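Local coordinates for protein alpha-/beta-galactoside alpha-2,3-sialyltransferase (Photobacterium phosphoreum, PDB 2ZWI) that binds cytidine monophosphate and, as an alpha-2,3-sialyltransferase, probably transfers sialic acid to galactosides from a CMP-activated donor, at residues I74-N80 against T103-N108; D176-L182 against V354-L358; F214-F220 against A307-T311; I266-I271 against N335-F339. One frame throughout, in Å; residues are numbered along the deposited sequence. Where two conformers were deposited one is given.

Overall arrangement
The four contacts sample both halves of a GT-B enzyme and the ground between them. Interaction 1 pairs two central strands of the seven-stranded sheet, while interaction 4 fastens a loop to strand 334-340 of the six-stranded sheet; their centres lie 46 Å apart. Interaction 2 joins the loop after strand 168-172 of the first sheet to helix 350-357, which follows strand 334-340 of the second, and touches interaction 4 through Met355 CE and Ile338 CD1, 3.5 Å apart. Interaction 3 packs helix 208-218 against helix 305-310. It lies nearest the bound CMP, with the Leu308 side chain about 7 Å from the nucleotide, against about 12 Å for Phe337 and 13 Å for Val354.

Interaction 1 of 4, residues I74-N80 against T103-N108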
loop_
_atom_site.group_PDB
_atom_site.type_symbol
_atom_site.label_atom_id
_atom_site.label_comp_id
_atom_site.label_asym_id
_atom_site.label_seq_id
_atom_site.Cartn_x
_atom_site.Cartn_y
_atom_site.Cartn_z
ATOM N N ILE A 74 20.587 23.723 -2.184
ATOM C CA ILE A 74 19.356 22.955 -2.331
ATOM C C ILE A 74 18.150 23.850 -2.632
ATOM O O ILE A 74 17.636 24.556 -1.772
ATOM C CB ILE A 74 19.062 22.030 -1.103
ATOM C CG1 ILE A 74 20.259 21.114 -0.767
ATOM C CG2 ILE A 74 17.754 21.237 -1.318
ATOM C CD1 ILE A 74 20.894 20.374 -1.966
ATOM N N LYS A 75 17.708 23.802 -3.875
ATOM C CA LYS A 75 16.526 24.534 -4.288
ATOM C C LYS A 75 15.237 23.910 -3.730
ATOM O O LYS A 75 14.379 24.620 -3.183
ATOM C CB LYS A 75 16.489 24.598 -5.819
ATOM C CG LYS A 75 15.101 24.658 -6.430
ATOM C CD LYS A 75 14.482 26.032 -6.284
ATOM C CE LYS A 75 14.670 26.876 -7.539
ATOM N NZ LYS A 75 13.708 28.018 -7.523
ATOM N N LYS A 76 15.131 22.587 -3.842
ATOM C CA LYS A 76 13.885 21.876 -3.549
ATOM C C LYS A 76 14.119 20.516 -2.891
ATOM O O LYS A 76 15.097 19.839 -3.182
ATOM C CB LYS A 76 13.073 21.708 -4.846
ATOM C CG LYS A 76 11.858 20.775 -4.759
ATOM C CD LYS A 76 10.997 20.823 -6.016
ATOM C CE LYS A 76 11.648 20.117 -7.203
ATOM N NZ LYS A 76 10.836 20.247 -8.453
ATOM N N VAL A 77 13.197 20.126 -2.010
ATOM C CA VAL A 77 13.144 18.761 -1.473
ATOM C C VAL A 77 11.767 18.172 -1.820
ATOM O O VAL A 77 10.719 18.769 -1.519
ATOM C CB VAL A 77 13.392 18.715 0.070
ATOM C CG1 VAL A 77 13.250 17.286 0.620
ATOM C CG2 VAL A 77 14.770 19.284 0.412
ATOM N N ILE A 78 11.777 17.029 -2.498
ATOM C CA ILE A 78 10.562 16.259 -2.714
ATOM C C ILE A 78 10.546 15.134 -1.682
ATOM O O ILE A 78 11.457 14.308 -1.650
ATOM C CB ILE A 78 10.472 15.687 -4.163
ATOM C CG1 ILE A 78 10.715 16.797 -5.204
ATOM C CG2 ILE A 78 9.101 15.047 -4.398
ATOM C CD1 ILE A 78 10.775 16.296 -6.638
ATOM N N ILE A 79 9.533 15.122 -0.823
ATOM C CA ILE A 79 9.401 14.073 0.179
ATOM C C ILE A 79 8.326 13.070 -0.257
ATOM O O ILE A 79 7.188 13.445 -0.538
ATOM C CB ILE A 79 9.057 14.625 1.590
ATOM C CG1 ILE A 79 9.956 15.816 1.963
ATOM C CG2 ILE A 79 9.181 13.512 2.645
ATOM C CD1 ILE A 79 9.393 16.676 3.094
ATOM N N ASN A 80 8.723 11.802 -0.320
ATOM C CA ASN A 80 7.848 10.713 -0.706
ATOM C C ASN A 80 7.623 9.822 0.518
ATOM O O ASN A 80 8.578 9.278 1.082
ATOM C CB ASN A 80 8.470 9.937 -1.876
ATOM C CG ASN A 80 8.831 10.848 -3.061
ATOM O OD1 ASN A 80 9.909 11.451 -3.114
ATOM N ND2 ASN A 80 7.927 10.937 -4.015
ATOM N N THR A 103 13.735 26.678 1.464
ATOM C CA THR A 103 13.749 25.479 0.642
ATOM C C THR A 103 12.329 25.216 0.149
ATOM O O THR A 103 11.383 25.271 0.929
ATOM C CB THR A 103 14.261 24.258 1.459
ATOM O OG1 THR A 103 15.494 24.600 2.102
ATOM C CG2 THR A 103 14.485 23.053 0.573
ATOM N N GLU A 104 12.181 24.956 -1.143
ATOM C CA GLU A 104 10.884 24.549 -1.682
ATOM C C GLU A 104 10.618 23.118 -1.240
ATOM O O GLU A 104 11.523 22.293 -1.266
ATOM C CB GLU A 104 10.873 24.651 -3.206
ATOM C CG GLU A 104 10.861 26.089 -3.718
ATOM C CD GLU A 104 11.081 26.199 -5.219
ATOM O OE1 GLU A 104 10.836 25.207 -5.941
ATOM O OE2 GLU A 104 11.485 27.295 -5.681
ATOM N N ILE A 105 9.388 22.838 -0.806
ATOM C CA ILE A 105 9.001 21.472 -0.420
ATOM C C ILE A 105 7.794 21.008 -1.227
ATOM O O ILE A 105 6.800 21.718 -1.328
ATOM C CB ILE A 105 8.672 21.346 1.093
ATOM C CG1 ILE A 105 9.911 21.632 1.945
ATOM C CG2 ILE A 105 8.130 19.949 1.414
ATOM C CD1 ILE A 105 9.602 22.054 3.378
ATOM N N GLU A 106 7.903 19.816 -1.801
ATOM C CA GLU A 106 6.802 19.169 -2.512
ATOM C C GLU A 106 6.608 17.769 -1.953
ATOM O O GLU A 106 7.573 17.130 -1.530
ATOM C CB GLU A 106 7.089 19.116 -4.015
ATOM C CG GLU A 106 7.116 20.507 -4.639
ATOM C CD GLU A 106 7.302 20.496 -6.143
ATOM O OE1 GLU A 106 7.471 21.600 -6.720
ATOM O OE2 GLU A 106 7.277 19.401 -6.746
ATOM N N LEU A 107 5.367 17.296 -1.955
ATOM C CA LEU A 107 5.008 16.061 -1.246
ATOM C C LEU A 107 4.329 15.048 -2.151
ATOM O O LEU A 107 3.470 15.407 -2.951
ATOM C CB LEU A 107 4.079 16.360 -0.062
ATOM C CG LEU A 107 4.518 17.424 0.954
ATOM C CD1 LEU A 107 3.414 17.707 1.937
ATOM C CD2 LEU A 107 5.807 17.000 1.685
ATOM N N ASN A 108 4.729 13.789 -2.011
ATOM C CA ASN A 108 4.025 12.655 -2.603
ATOM C C ASN A 108 3.687 11.661 -1.492
ATOM O O ASN A 108 4.605 11.074 -0.894
ATOM C CB ASN A 108 4.898 11.968 -3.667
ATOM C CG ASN A 108 5.192 12.871 -4.859
ATOM O OD1 ASN A 108 6.333 13.303 -5.064
ATOM N ND2 ASN A 108 4.167 13.166 -5.641
HETATM O O HOH W 1 17.425 25.578 0.483
#
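Lys75, Val77 and Ile79 pair with Glu104, Glu106 and Asn108 in a regular parallel ladder. Glu104 N donates to Lys75 O (3.0 Å) and Glu104 O accepts from Val77 N (2.8 Å); the alternation continues through Glu106, whose N and O bond to Val77 O and Ile79 N, and closes with Asn108 N on Ile79 O. Between these bonds the CA hydrogens of Lys76, Ile78 and Asn80 lean on carbonyls of the partner strand. Helix 86-98 makes the crossover of this beta-alpha-beta unit and packs over Val77 and Ile79, within the Rossmann-like half of the GT-B fold. On that face Ile79 CD1 fits against Ile105 CG2 and Leu107 CD2, each 3.9 Å away, and Val77 CG2 meets Thr103 CG2. At the exposed beginning of the pair, Lys75, bent at its second and third torsions, folds NZ over to Glu104 OE2 in a 3.0 Å salt bridge, arriving on the syn side but 35° out of the carboxylate plane. Further along, Lys76 NZ and Glu106 OE1 stay 4.0 Å apart, beyond a salt bridge.

Interaction 2 of 4, residues D176-L182 against V354-L358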
loop_
_atom_site.group_PDB
_atom_site.type_symbol
_atom_site.label_atom_id
_atom_site.label_comp_id
_atom_site.label_asym_id
_atom_site.label_seq_id
_atom_site.Cartn_x
_atom_site.Cartn_y
_atom_site.Cartn_z
ATOM N N ASP A 176 -10.844 6.259 -7.170
ATOM C CA ASP A 176 -12.283 6.268 -7.471
ATOM C C ASP A 176 -13.182 6.054 -6.241
ATOM O O ASP A 176 -14.409 5.931 -6.379
ATOM C CB ASP A 176 -12.613 5.232 -8.559
ATOM C CG ASP A 176 -12.223 3.814 -8.158
ATOM O OD1 ASP A 176 -11.253 3.649 -7.374
ATOM O OD2 ASP A 176 -12.885 2.856 -8.622
ATOM N N ILE A 177 -12.580 6.012 -5.052
ATOM C CA ILE A 177 -13.341 6.037 -3.798
ATOM C C ILE A 177 -14.288 7.256 -3.758
ATOM O O ILE A 177 -15.391 7.174 -3.220
ATOM C CB ILE A 177 -12.415 5.986 -2.534
ATOM C CG1 ILE A 177 -13.227 5.753 -1.241
ATOM C CG2 ILE A 177 -11.541 7.251 -2.426
ATOM C CD1 ILE A 177 -13.947 4.396 -1.160
ATOM N N PHE A 178 -13.857 8.366 -4.358
ATOM C CA PHE A 178 -14.659 9.592 -4.403
ATOM C C PHE A 178 -15.777 9.551 -5.442
ATOM O O PHE A 178 -16.530 10.524 -5.581
ATOM C CB PHE A 178 -13.764 10.815 -4.628
ATOM C CG PHE A 178 -12.754 11.034 -3.534
ATOM C CD1 PHE A 178 -13.149 11.528 -2.291
ATOM C CD2 PHE A 178 -11.413 10.747 -3.744
ATOM C CE1 PHE A 178 -12.220 11.736 -1.272
ATOM C CE2 PHE A 178 -10.474 10.944 -2.730
ATOM C CZ PHE A 178 -10.881 11.433 -1.484
ATOM N N GLU A 179 -15.889 8.436 -6.160
ATOM C CA GLU A 179 -16.965 8.232 -7.128
ATOM C C GLU A 179 -17.879 7.071 -6.743
ATOM O O GLU A 179 -18.629 6.573 -7.583
ATOM C CB GLU A 179 -16.413 8.031 -8.546
ATOM C CG GLU A 179 -16.210 9.320 -9.327
ATOM C CD GLU A 179 -15.071 10.156 -8.785
ATOM O OE1 GLU A 179 -13.985 9.588 -8.522
ATOM O OE2 GLU A 179 -15.262 11.383 -8.617
ATOM N N THR A 180 -17.829 6.654 -5.477
ATOM C CA THR A 180 -18.726 5.608 -4.967
ATOM C C THR A 180 -19.947 6.247 -4.291
ATOM O O THR A 180 -20.137 7.461 -4.379
ATOM C CB THR A 180 -17.997 4.665 -3.977
ATOM O OG1 THR A 180 -17.499 5.421 -2.864
ATOM C CG2 THR A 180 -16.835 3.940 -4.672
ATOM N N ASN A 181 -20.771 5.436 -3.627
ATOM C CA ASN A 181 -21.928 5.952 -2.875
ATOM C C ASN A 181 -21.543 6.627 -1.557
ATOM O O ASN A 181 -22.397 7.197 -0.879
ATOM C CB ASN A 181 -22.957 4.846 -2.590
ATOM C CG ASN A 181 -23.663 4.351 -3.849
ATOM O OD1 ASN A 181 -24.000 5.129 -4.745
ATOM N ND2 ASN A 181 -23.895 3.041 -3.914
ATOM N N LEU A 182 -20.268 6.559 -1.178
ATOM C CA LEU A 182 -19.836 7.191 0.077
ATOM C C LEU A 182 -19.900 8.718 -0.048
ATOM O O LEU A 182 -19.380 9.263 -1.022
ATOM C CB LEU A 182 -18.415 6.748 0.446
ATOM C CG LEU A 182 -18.112 5.252 0.603
ATOM C CD1 LEU A 182 -16.797 5.111 1.348
ATOM C CD2 LEU A 182 -19.217 4.515 1.340
ATOM N N VAL A 354 -16.485 -0.797 2.692
ATOM C CA VAL A 354 -15.639 -0.076 1.719
ATOM C C VAL A 354 -15.250 -0.994 0.569
ATOM O O VAL A 354 -15.153 -0.559 -0.585
ATOM C CB VAL A 354 -14.319 0.494 2.309
ATOM C CG1 VAL A 354 -13.772 1.605 1.405
ATOM C CG2 VAL A 354 -14.516 1.038 3.674
ATOM N N MET A 355 -15.026 -2.270 0.878
ATOM C CA MET A 355 -14.638 -3.247 -0.149
ATOM C C MET A 355 -15.812 -3.557 -1.079
ATOM O O MET A 355 -15.628 -3.718 -2.291
ATOM C CB MET A 355 -14.032 -4.503 0.481
ATOM C CG MET A 355 -12.654 -4.221 1.124
ATOM S SD MET A 355 -11.868 -5.598 1.993
ATOM C CE MET A 355 -11.085 -6.449 0.629
ATOM N N ILE A 356 -17.024 -3.600 -0.526
ATOM C CA ILE A 356 -18.221 -3.730 -1.373
ATOM C C ILE A 356 -18.404 -2.499 -2.270
ATOM O O ILE A 356 -18.586 -2.636 -3.488
ATOM C CB ILE A 356 -19.491 -4.033 -0.540
ATOM C CG1 ILE A 356 -19.455 -5.481 -0.038
ATOM C CG2 ILE A 356 -20.764 -3.766 -1.351
ATOM C CD1 ILE A 356 -20.433 -5.760 1.130
ATOM N N GLU A 357 -18.332 -1.308 -1.675
ATOM C CA GLU A 357 -18.514 -0.046 -2.422
ATOM C C GLU A 357 -17.532 0.134 -3.580
ATOM O O GLU A 357 -17.894 0.688 -4.629
ATOM C CB GLU A 357 -18.450 1.168 -1.489
ATOM C CG GLU A 357 -19.599 1.248 -0.488
ATOM C CD GLU A 357 -20.967 1.270 -1.163
ATOM O OE1 GLU A 357 -21.816 0.409 -0.841
ATOM O OE2 GLU A 357 -21.175 2.141 -2.033
ATOM N N LEU A 358 -16.305 -0.350 -3.394
ATOM C CA LEU A 358 -15.257 -0.281 -4.421
ATOM C C LEU A 358 -15.304 -1.421 -5.434
ATOM O O LEU A 358 -14.441 -1.520 -6.311
ATOM C CB LEU A 358 -13.880 -0.256 -3.753
ATOM C CG LEU A 358 -13.522 1.066 -3.071
ATOM C CD1 LEU A 358 -12.339 0.859 -2.160
ATOM C CD2 LEU A 358 -13.207 2.116 -4.119
HETATM O O HOH W 2 -20.889 2.519 -4.552
#
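With its CG1 anti to the backbone N (chi1 -170°) and a bend at chi2 (64°), Ile177 sends CD1 across to the last turn of helix 350-357 and the residue after it, touching Val354 CG1 and Leu358 CD2, both at 3.8 Å. The contact links the two Rossmann-like halves of the GT-B fold: 176-182 follows strand 168-172 of the seven-stranded sheet, and the helix follows strand 334-340 of the six-stranded one. Beside this buried apolar cluster, Thr180 turns CG2 toward the last helical turn, 3.4 Å from Glu357 O. Its hydroxyl points back into its own segment, and OG1 donates to Ile177 O (2.8 Å), which fixes the rotation of the side chain and so places the methyl. Leu182 CD2 packs on Glu357 CG, while Tyr121 and Ser124 of helix 114-125 also lie against Leu182. Arg174 fastens the other edge, pairing with Asp176 and donating to Leu358 O. Glu357, kinked at chi2 (-57°), presents its carboxylate to Asn181 at the outer margin. Asn181 ND2 gives OE2 only a weak, bent bond of 3.4 Å; a water adds a second link, donating to Glu357 OE2 (2.6 Å) and accepting from Asn181 N (3.1 Å).

Interaction 3 of 4, residues F214-F220 against A307-T311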
loop_
_atom_site.group_PDB
_atom_site.type_symbol
_atom_site.label_atom_id
_atom_site.label_comp_id
_atom_site.label_asym_id
_atom_site.label_seq_id
_atom_site.Cartn_x
_atom_site.Cartn_y
_atom_site.Cartn_z
ATOM N N PHE A 214 14.166 -3.377 -10.639
ATOM C CA PHE A 214 13.054 -3.701 -9.754
ATOM C C PHE A 214 13.308 -5.003 -8.990
ATOM O O PHE A 214 13.076 -5.070 -7.774
ATOM C CB PHE A 214 11.702 -3.743 -10.486
ATOM C CG PHE A 214 10.536 -4.004 -9.556
ATOM C CD1 PHE A 214 9.905 -2.951 -8.899
ATOM C CD2 PHE A 214 10.106 -5.304 -9.302
ATOM C CE1 PHE A 214 8.857 -3.166 -8.020
ATOM C CE2 PHE A 214 9.034 -5.541 -8.409
ATOM C CZ PHE A 214 8.410 -4.465 -7.773
ATOM N N TYR A 215 13.791 -6.021 -9.697
ATOM C CA TYR A 215 14.162 -7.291 -9.060
ATOM C C TYR A 215 15.251 -7.096 -8.025
ATOM O O TYR A 215 15.189 -7.690 -6.948
ATOM C CB TYR A 215 14.624 -8.331 -10.079
ATOM C CG TYR A 215 13.684 -8.549 -11.239
ATOM C CD1 TYR A 215 12.307 -8.411 -11.089
ATOM C CD2 TYR A 215 14.178 -8.915 -12.487
ATOM C CE1 TYR A 215 11.451 -8.605 -12.162
ATOM C CE2 TYR A 215 13.332 -9.124 -13.558
ATOM C CZ TYR A 215 11.976 -8.970 -13.394
ATOM O OH TYR A 215 11.142 -9.176 -14.466
ATOM N N ASN A 216 16.248 -6.269 -8.352
ATOM C CA ASN A 216 17.354 -5.999 -7.424
ATOM C C ASN A 216 16.930 -5.261 -6.146
ATOM O O ASN A 216 17.355 -5.625 -5.052
ATOM C CB ASN A 216 18.497 -5.268 -8.127
ATOM C CG ASN A 216 19.267 -6.167 -9.081
ATOM O OD1 ASN A 216 19.278 -7.388 -8.931
ATOM N ND2 ASN A 216 19.912 -5.561 -10.076
ATOM N N PHE A 217 16.109 -4.227 -6.300
ATOM C CA PHE A 217 15.510 -3.494 -5.175
ATOM C C PHE A 217 14.724 -4.379 -4.200
ATOM O O PHE A 217 14.868 -4.265 -2.987
ATOM C CB PHE A 217 14.537 -2.439 -5.715
ATOM C CG PHE A 217 15.102 -1.063 -5.787
ATOM C CD1 PHE A 217 15.828 -0.533 -4.717
ATOM C CD2 PHE A 217 14.857 -0.267 -6.901
ATOM C CE1 PHE A 217 16.332 0.756 -4.770
ATOM C CE2 PHE A 217 15.352 1.033 -6.974
ATOM C CZ PHE A 217 16.093 1.547 -5.901
ATOM N N THR A 218 13.882 -5.244 -4.758
ATOM C CA THR A 218 12.923 -6.027 -3.986
ATOM C C THR A 218 13.474 -7.378 -3.541
ATOM O O THR A 218 12.952 -7.995 -2.599
ATOM C CB THR A 218 11.645 -6.280 -4.812
ATOM O OG1 THR A 218 12.001 -6.902 -6.054
ATOM C CG2 THR A 218 10.922 -4.968 -5.093
ATOM N N GLY A 219 14.516 -7.842 -4.229
ATOM C CA GLY A 219 15.038 -9.194 -4.031
ATOM C C GLY A 219 14.081 -10.241 -4.573
ATOM O O GLY A 219 14.173 -11.412 -4.215
ATOM N N PHE A 220 13.153 -9.819 -5.430
ATOM C CA PHE A 220 12.150 -10.721 -5.985
ATOM C C PHE A 220 12.251 -10.822 -7.502
ATOM O O PHE A 220 12.329 -9.810 -8.193
ATOM C CB PHE A 220 10.725 -10.309 -5.583
ATOM C CG PHE A 220 9.652 -11.107 -6.282
ATOM C CD1 PHE A 220 9.401 -12.437 -5.926
ATOM C CD2 PHE A 220 8.918 -10.548 -7.319
ATOM C CE1 PHE A 220 8.429 -13.180 -6.584
ATOM C CE2 PHE A 220 7.943 -11.297 -7.992
ATOM C CZ PHE A 220 7.702 -12.612 -7.619
ATOM N N ALA A 307 4.482 -6.945 -5.157
ATOM C CA ALA A 307 5.594 -7.366 -6.025
ATOM C C ALA A 307 5.121 -8.325 -7.132
ATOM O O ALA A 307 5.575 -8.228 -8.278
ATOM C CB ALA A 307 6.735 -7.975 -5.208
ATOM N N LEU A 308 4.203 -9.232 -6.790
ATOM C CA LEU A 308 3.556 -10.098 -7.773
ATOM C C LEU A 308 2.768 -9.283 -8.785
ATOM O O LEU A 308 2.766 -9.591 -9.982
ATOM C CB LEU A 308 2.601 -11.104 -7.111
ATOM C CG LEU A 308 3.135 -12.051 -6.029
ATOM C CD1 LEU A 308 2.049 -13.029 -5.579
ATOM C CD2 LEU A 308 4.347 -12.785 -6.519
ATOM N N ILE A 309 2.063 -8.268 -8.294
ATOM C CA ILE A 309 1.274 -7.416 -9.172
ATOM C C ILE A 309 2.192 -6.661 -10.140
ATOM O O ILE A 309 1.964 -6.664 -11.353
ATOM C CB ILE A 309 0.373 -6.424 -8.385
ATOM C CG1 ILE A 309 -0.635 -7.188 -7.514
ATOM C CG2 ILE A 309 -0.359 -5.505 -9.359
ATOM C CD1 ILE A 309 -1.262 -6.354 -6.395
ATOM N N MET A 310 3.216 -6.009 -9.596
ATOM C CA MET A 310 4.070 -5.125 -10.398
ATOM C C MET A 310 4.828 -5.900 -11.484
ATOM O O MET A 310 5.032 -5.382 -12.592
ATOM C CB MET A 310 5.033 -4.321 -9.507
ATOM C CG MET A 310 5.661 -3.112 -10.206
ATOM S SD MET A 310 4.438 -1.929 -10.804
ATOM C CE MET A 310 4.168 -0.926 -9.348
ATOM N N THR A 311 5.200 -7.146 -11.169
ATOM C CA THR A 311 5.951 -8.001 -12.090
ATOM C C THR A 311 5.057 -8.802 -13.047
ATOM O O THR A 311 5.545 -9.648 -13.800
ATOM C CB THR A 311 6.960 -8.936 -11.341
ATOM O OG1 THR A 311 6.273 -9.819 -10.444
ATOM C CG2 THR A 311 7.981 -8.125 -10.569
#
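Phe214 and Phe220, at the two ends of their segment, face Thr311 and Ala307 across CA separations of 8.6 and 7.4 Å, with the chain leaving helix 208-218 at Gly219 through a positive phi. No hydrogen bond crosses this buried contact, which rests on aromatic rings and aliphatic groups. A chi1 of -177° swings the Phe214 ring away from its own N, over to the second helix, where CZ meets Met310 CB at 3.8 Å and CE2 meets Thr311 CG2 at 3.5 Å; Met310 CG makes an off-centre CH-pi contact with the same ring. The Thr311 methyl also lies at the edge of the Tyr215 ring. Both Phe214 and Met310 touch Thr21 of helix 14-26, so three helices, 14-26, 208-218 and 305-310, meet here in this GT-B enzyme, beside the nucleotide site: Leu308 neighbours Phe305 and Lys279, which bind CMP. Leu308 CD2 in turn presses on Phe220 CZ (3.5 Å). Thr311 OG1 sits at the edge of the Phe220 ring and donates to Ala307 O at 2.8 Å, from the face of that carbonyl opposite to Thr311 N. Thr218 OG1 donates back to Phe214 O; by also accepting from Phe220 N it forms an ST turn where the chain leaves the helix.

Interaction 4 of 4, residues I266-I271 against N335-F339; sequences IITNSI and NKFIF
Ile267 straddles the neighbouring rings of Phe337 and Phe339 on the tight side, one branch on each. Its CG2 comes within 3.5 Å of Phe337 CD2, and CD1 reaches Phe339 CE2 at 3.6 Å, with the isoleucine crossing the second side chain at about a right angle. The CG1 carbon lies at the edge of the Phe339 ring, in its plane. Ile271 CG2 touches the edge of the Phe337 ring from the far end of the loop, and Ile255 of helix 249-259 and Phe239 of strand 236-240 pack round the two aromatics. The other side is looser and mediated by water. Asn269 CB and Lys336 CB meet at 3.7 Å. Close by, one water accepts from Asn269 N and donates to Lys336 O (2.7 Å). Lys336 runs extended past the loop backbone, CD lying 3.6 Å from Ser270 O, then bends at its last torsion; NZ forms a salt bridge with Glu334 and donates to a second water (2.8 Å) that is bonded to Ser270 O. Loop 266-271, between helix 249-259 and strand 275-279, thus packs against strand 334-340 of the parallel sheet in the nucleotide-binding, Rossmann-like half of the GT-B fold.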
loop_
_atom_site.group_PDB
_atom_site.type_symbol
_atom_site.label_atom_id
_atom_site.label_comp_id
_atom_site.label_asym_id
_atom_site.label_seq_id
_atom_site.Cartn_x
_atom_site.Cartn_y
_atom_site.Cartn_z
ATOM N N ILE A 266 -22.217 -21.907 1.200
ATOM C CA ILE A 266 -21.495 -20.784 1.795
ATOM C C ILE A 266 -20.537 -20.239 0.758
ATOM O O ILE A 266 -20.685 -19.113 0.304
ATOM C CB ILE A 266 -20.701 -21.222 3.058
ATOM C CG1 ILE A 266 -21.665 -21.696 4.156
ATOM C CG2 ILE A 266 -19.823 -20.083 3.570
ATOM C CD1 ILE A 266 -21.087 -22.796 5.065
ATOM N N ILE A 267 -19.559 -21.048 0.376
ATOM C CA ILE A 267 -18.647 -20.657 -0.682
ATOM C C ILE A 267 -19.208 -21.163 -2.019
ATOM O O ILE A 267 -18.869 -22.258 -2.470
ATOM C CB ILE A 267 -17.204 -21.152 -0.410
ATOM C CG1 ILE A 267 -16.741 -20.692 0.983
ATOM C CG2 ILE A 267 -16.246 -20.658 -1.509
ATOM C CD1 ILE A 267 -15.343 -21.161 1.379
ATOM N N THR A 268 -20.080 -20.363 -2.631
ATOM C CA THR A 268 -20.737 -20.745 -3.891
ATOM C C THR A 268 -19.773 -20.763 -5.086
ATOM O O THR A 268 -19.949 -21.554 -6.009
ATOM C CB THR A 268 -21.994 -19.879 -4.194
ATOM O OG1 THR A 268 -21.627 -18.500 -4.288
ATOM C CG2 THR A 268 -23.051 -20.042 -3.084
ATOM N N ASN A 269 -18.752 -19.905 -5.046
ATOM C CA ASN A 269 -17.672 -19.889 -6.044
ATOM C C ASN A 269 -16.572 -20.869 -5.690
ATOM O O ASN A 269 -15.616 -20.513 -4.988
ATOM C CB ASN A 269 -17.035 -18.503 -6.143
ATOM C CG ASN A 269 -17.949 -17.474 -6.718
ATOM O OD1 ASN A 269 -17.894 -16.299 -6.327
ATOM N ND2 ASN A 269 -18.795 -17.883 -7.659
ATOM N N SER A 270 -16.695 -22.089 -6.203
ATOM C CA SER A 270 -15.798 -23.193 -5.864
ATOM C C SER A 270 -14.387 -23.048 -6.417
ATOM O O SER A 270 -14.185 -22.453 -7.473
ATOM C CB SER A 270 -16.379 -24.510 -6.381
ATOM O OG SER A 270 -15.545 -25.584 -5.993
ATOM N N ILE A 271 -13.415 -23.613 -5.705
ATOM C CA ILE A 271 -12.055 -23.728 -6.229
ATOM C C ILE A 271 -11.715 -25.144 -6.716
ATOM O O ILE A 271 -10.557 -25.422 -7.066
ATOM C CB ILE A 271 -10.982 -23.207 -5.232
ATOM C CG1 ILE A 271 -10.922 -24.075 -3.956
ATOM C CG2 ILE A 271 -11.228 -21.726 -4.934
ATOM C CD1 ILE A 271 -9.854 -23.635 -2.929
ATOM N N ASN A 335 -12.282 -12.397 -7.984
ATOM C CA ASN A 335 -12.331 -12.598 -6.539
ATOM C C ASN A 335 -13.464 -13.570 -6.191
ATOM O O ASN A 335 -14.631 -13.227 -6.342
ATOM C CB ASN A 335 -12.545 -11.255 -5.834
ATOM C CG ASN A 335 -12.367 -11.332 -4.319
ATOM O OD1 ASN A 335 -12.645 -10.365 -3.614
ATOM N ND2 ASN A 335 -11.916 -12.470 -3.817
ATOM N N LYS A 336 -13.126 -14.776 -5.740
ATOM C CA LYS A 336 -14.144 -15.790 -5.480
ATOM C C LYS A 336 -14.876 -15.651 -4.140
ATOM O O LYS A 336 -16.056 -15.987 -4.045
ATOM C CB LYS A 336 -13.578 -17.210 -5.647
ATOM C CG LYS A 336 -13.225 -17.564 -7.090
ATOM C CD LYS A 336 -13.019 -19.053 -7.248
ATOM C CE LYS A 336 -12.597 -19.421 -8.654
ATOM N NZ LYS A 336 -13.633 -19.112 -9.652
ATOM N N PHE A 337 -14.175 -15.163 -3.114
ATOM C CA PHE A 337 -14.731 -15.004 -1.763
ATOM C C PHE A 337 -13.734 -14.251 -0.883
ATOM O O PHE A 337 -12.528 -14.340 -1.109
ATOM C CB PHE A 337 -15.064 -16.369 -1.124
ATOM C CG PHE A 337 -13.899 -17.337 -1.083
ATOM C CD1 PHE A 337 -12.978 -17.301 -0.037
ATOM C CD2 PHE A 337 -13.722 -18.277 -2.096
ATOM C CE1 PHE A 337 -11.900 -18.182 0.002
ATOM C CE2 PHE A 337 -12.646 -19.163 -2.065
ATOM C CZ PHE A 337 -11.735 -19.112 -1.011
ATOM N N ILE A 338 -14.234 -13.490 0.093
ATOM C CA ILE A 338 -13.380 -12.959 1.162
ATOM C C ILE A 338 -14.009 -13.252 2.522
ATOM O O ILE A 338 -15.193 -12.978 2.736
ATOM C CB ILE A 338 -13.110 -11.429 1.045
ATOM C CG1 ILE A 338 -12.601 -11.044 -0.352
ATOM C CG2 ILE A 338 -12.088 -10.989 2.088
ATOM C CD1 ILE A 338 -12.322 -9.527 -0.501
ATOM N N PHE A 339 -13.219 -13.826 3.427
ATOM C CA PHE A 339 -13.659 -14.055 4.799
ATOM C C PHE A 339 -13.124 -12.984 5.720
ATOM O O PHE A 339 -11.952 -12.604 5.648
ATOM C CB PHE A 339 -13.246 -15.431 5.323
ATOM C CG PHE A 339 -14.164 -16.540 4.886
ATOM C CD1 PHE A 339 -15.062 -17.115 5.786
ATOM C CD2 PHE A 339 -14.147 -16.991 3.568
ATOM C CE1 PHE A 339 -15.925 -18.134 5.379
ATOM C CE2 PHE A 339 -15.010 -17.997 3.153
ATOM C CZ PHE A 339 -15.894 -18.577 4.057
HETATM O O HOH W 3 -17.919 -17.724 -3.010
HETATM O O HOH W 4 -15.842 -20.685 -8.974
#